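Local coordinates for protein endoglucanase (Humicola insolens, PDB 1DYS) that hydrolyses internal beta-1,4-glucosidic linkages in cellulose as a family 6 endoglucanase and so takes part in recycling plant biomass, at residues A[267-275]-A[284-292]. Residues are numbered along the deposited sequence; the frame is centred on the assembly and turned at random.
Sequences QSRVALSGA and NVNPAGFGQ
The ring of F290 takes the carbonyl oxygen of S268 at its edge, in the ring plane, with CD1 3.7 Å from S268 O. The F290 side chain also touches L338 and T339 of helix 332-340. The R269 guanidinium has N284 OD1 near its plane at an edge, 4.3 Å from NH1. That contact is loose; NH1 forms a salt bridge with D316, and NH2 bonds the carbonyl of S221. V270-A271 and A288-G289 pair as short antiparallel strands. V270 N donates to G289 O at 2.9 Å, and G289 N returns a bond to V270 O. L272 N then donates to P287 O at 3.1 Å, almost straight at the hydrogen (174°). CG2 of V270 lies 3.8 Å from G291 CA; this close approach and that of Q267 O leave no room for a CB at G291.

CG of L272 sits beside its backbone N (chi1 -43°), and from there CD1 reaches P287 CB at 3.7 Å, while CD2 faces G289 N. With alanine in place of L272, CD1 and CD2 would be gone, which is likely to uncover P287 CB and open a gap beside A288 CA and G289 N. The peptide before P287 is cis. A275 CB touches P287 CD. A275 CB also lies 3.8 Å from V285 CG1. Water 1 links Q267 OE1 to Q292 N; water 3 joins A275 O to N286 N.

L272 to A275 form a type II beta turn, with G274 at positive phi. S268 lies near K310 and V285 near W282, residues that probably bind substrate. The whole is a short two-stranded antiparallel sheet in the connection between parallel strands 262-266 and 303-307 of the family 6 barrel.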
loop_
_atom_site.group_PDB
_atom_site.type_symbol
_atom_site.label_atom_id
_atom_site.label_comp_id
_atom_site.label_asym_id
_atom_site.label_seq_id
_atom_site.Cartn_x
_atom_site.Cartn_y
_atom_site.Cartn_z
ATOM N N GLN A 267 11.968 -13.038 16.111
ATOM C CA GLN A 267 11.677 -12.570 17.463
ATOM C C GLN A 267 11.777 -11.052 17.447
ATOM O O GLN A 267 12.001 -10.422 18.465
ATOM C CB GLN A 267 12.619 -13.120 18.559
ATOM C CG GLN A 267 12.439 -14.607 18.838
ATOM C CD GLN A 267 11.138 -14.893 19.582
ATOM O OE1 GLN A 267 11.094 -14.838 20.814
ATOM N NE2 GLN A 267 10.107 -15.177 18.831
ATOM N N SER A 268 11.492 -10.415 16.277
ATOM C CA SER A 268 11.522 -8.955 16.200
ATOM C C SER A 268 10.570 -8.319 17.192
ATOM O O SER A 268 10.866 -7.255 17.751
ATOM C CB SER A 268 11.120 -8.496 14.783
ATOM O OG SER A 268 9.819 -9.041 14.472
ATOM N N ARG A 269 9.428 -8.925 17.448
ATOM C CA ARG A 269 8.457 -8.411 18.423
ATOM C C ARG A 269 7.901 -9.610 19.186
ATOM O O ARG A 269 7.610 -10.629 18.570
ATOM C CB ARG A 269 7.264 -7.749 17.708
ATOM C CG ARG A 269 7.673 -6.549 16.862
ATOM C CD ARG A 269 6.506 -5.826 16.209
ATOM N NE ARG A 269 5.845 -6.721 15.228
ATOM C CZ ARG A 269 4.788 -6.310 14.537
ATOM N NH1 ARG A 269 4.267 -5.115 14.717
ATOM N NH2 ARG A 269 4.208 -7.147 13.651
ATOM N N VAL A 270 7.830 -9.538 20.510
ATOM C CA VAL A 270 7.274 -10.595 21.335
ATOM C C VAL A 270 6.195 -9.990 22.248
ATOM O O VAL A 270 6.472 -9.022 22.943
ATOM C CB VAL A 270 8.378 -11.259 22.189
ATOM C CG1 VAL A 270 7.744 -12.377 23.027
ATOM C CG2 VAL A 270 9.471 -11.895 21.346
ATOM N N ALA A 271 5.014 -10.593 22.196
ATOM C CA ALA A 271 3.927 -10.141 23.058
ATOM C C ALA A 271 4.280 -10.456 24.506
ATOM O O ALA A 271 4.867 -11.494 24.843
ATOM C CB ALA A 271 2.666 -10.909 22.658
ATOM N N LEU A 272 3.909 -9.524 25.369
ATOM C CA LEU A 272 4.069 -9.642 26.803
ATOM C C LEU A 272 2.730 -10.138 27.348
ATOM O O LEU A 272 1.745 -10.312 26.607
ATOM C CB LEU A 272 4.437 -8.310 27.468
ATOM C CG LEU A 272 5.500 -7.480 26.724
ATOM C CD1 LEU A 272 5.724 -6.109 27.354
ATOM C CD2 LEU A 272 6.830 -8.219 26.673
ATOM N N SER A 273 2.756 -10.393 28.658
ATOM C CA SER A 273 1.589 -10.944 29.331
ATOM C C SER A 273 0.306 -10.194 29.025
ATOM O O SER A 273 0.247 -8.954 29.232
ATOM C CB SER A 273 1.748 -10.875 30.850
ATOM O OG SER A 273 3.078 -10.785 31.307
ATOM N N GLY A 274 -0.706 -10.919 28.584
ATOM C CA GLY A 274 -2.013 -10.338 28.344
ATOM C C GLY A 274 -2.212 -9.474 27.140
ATOM O O GLY A 274 -3.253 -8.809 26.958
ATOM N N ALA A 275 -1.238 -9.492 26.232
ATOM C CA ALA A 275 -1.364 -8.622 25.055
ATOM C C ALA A 275 -2.454 -9.101 24.126
ATOM O O ALA A 275 -3.021 -8.285 23.390
ATOM C CB ALA A 275 -0.032 -8.493 24.335
ATOM N N ASN A 284 -0.495 -4.622 15.270
ATOM C CA ASN A 284 0.127 -3.757 16.257
ATOM C C ASN A 284 -0.211 -4.216 17.680
ATOM O O ASN A 284 -0.688 -3.444 18.494
ATOM C CB ASN A 284 -0.259 -2.312 16.009
ATOM C CG ASN A 284 0.128 -1.830 14.626
ATOM O OD1 ASN A 284 1.185 -2.179 14.073
ATOM N ND2 ASN A 284 -0.756 -1.039 14.036
ATOM N N VAL A 285 0.128 -5.474 17.921
ATOM C CA VAL A 285 -0.187 -6.071 19.230
ATOM C C VAL A 285 0.601 -5.390 20.319
ATOM O O VAL A 285 1.786 -5.096 20.256
ATOM C CB VAL A 285 -0.001 -7.599 19.171
ATOM C CG1 VAL A 285 0.036 -8.281 20.529
ATOM C CG2 VAL A 285 -1.089 -8.133 18.271
ATOM N N ASN A 286 -0.114 -5.119 21.420
ATOM C CA ASN A 286 0.536 -4.422 22.540
ATOM C C ASN A 286 -0.127 -4.869 23.846
ATOM O O ASN A 286 -1.313 -5.163 23.885
ATOM C CB ASN A 286 0.475 -2.922 22.346
ATOM C CG ASN A 286 -0.969 -2.440 22.273
ATOM O OD1 ASN A 286 -1.567 -2.030 23.278
ATOM N ND2 ASN A 286 -1.560 -2.530 21.080
ATOM N N PRO A 287 0.683 -4.918 24.889
ATOM C CA PRO A 287 2.085 -4.593 24.928
ATOM C C PRO A 287 3.029 -5.603 24.297
ATOM O O PRO A 287 2.766 -6.806 24.333
ATOM C CB PRO A 287 2.515 -4.541 26.423
ATOM C CG PRO A 287 1.343 -5.151 27.140
ATOM C CD PRO A 287 0.175 -5.353 26.208
ATOM N N ALA A 288 4.083 -5.078 23.689
ATOM C CA ALA A 288 5.100 -5.976 23.106
ATOM C C ALA A 288 6.494 -5.370 23.267
ATOM O O ALA A 288 6.653 -4.170 23.492
ATOM C CB ALA A 288 4.809 -6.221 21.626
ATOM N N GLY A 289 7.510 -6.247 23.172
ATOM C CA GLY A 289 8.864 -5.727 23.263
ATOM C C GLY A 289 9.708 -6.283 22.113
ATOM O O GLY A 289 9.325 -7.309 21.520
ATOM N N PHE A 290 10.811 -5.582 21.864
ATOM C CA PHE A 290 11.808 -6.172 20.958
ATOM C C PHE A 290 12.232 -7.520 21.570
ATOM O O PHE A 290 12.460 -7.636 22.811
ATOM C CB PHE A 290 13.075 -5.376 20.830
ATOM C CG PHE A 290 12.987 -4.063 20.110
ATOM C CD1 PHE A 290 12.402 -4.044 18.840
ATOM C CD2 PHE A 290 13.538 -2.893 20.588
ATOM C CE1 PHE A 290 12.344 -2.879 18.116
ATOM C CE2 PHE A 290 13.483 -1.719 19.870
ATOM C CZ PHE A 290 12.866 -1.707 18.625
ATOM N N GLY A 291 12.300 -8.555 20.745
ATOM C CA GLY A 291 12.688 -9.867 21.266
ATOM C C GLY A 291 14.215 -10.015 21.171
ATOM O O GLY A 291 14.974 -9.110 20.892
ATOM N N GLN A 292 14.638 -11.244 21.466
ATOM C CA GLN A 292 16.042 -11.622 21.410
ATOM C C GLN A 292 16.638 -11.304 20.048
ATOM O O GLN A 292 16.106 -11.706 19.011
ATOM C CB GLN A 292 16.099 -13.155 21.629
ATOM C CG GLN A 292 17.288 -13.863 21.026
ATOM C CD GLN A 292 18.505 -13.820 21.935
ATOM O OE1 GLN A 292 18.400 -14.355 23.042
ATOM N NE2 GLN A 292 19.614 -13.241 21.486
HETATM O O HOH W 1 12.841 -13.522 22.364
HETATM O O HOH W 2 -3.531 -5.972 26.091
HETATM O O HOH W 3 -2.912 -6.107 21.538
#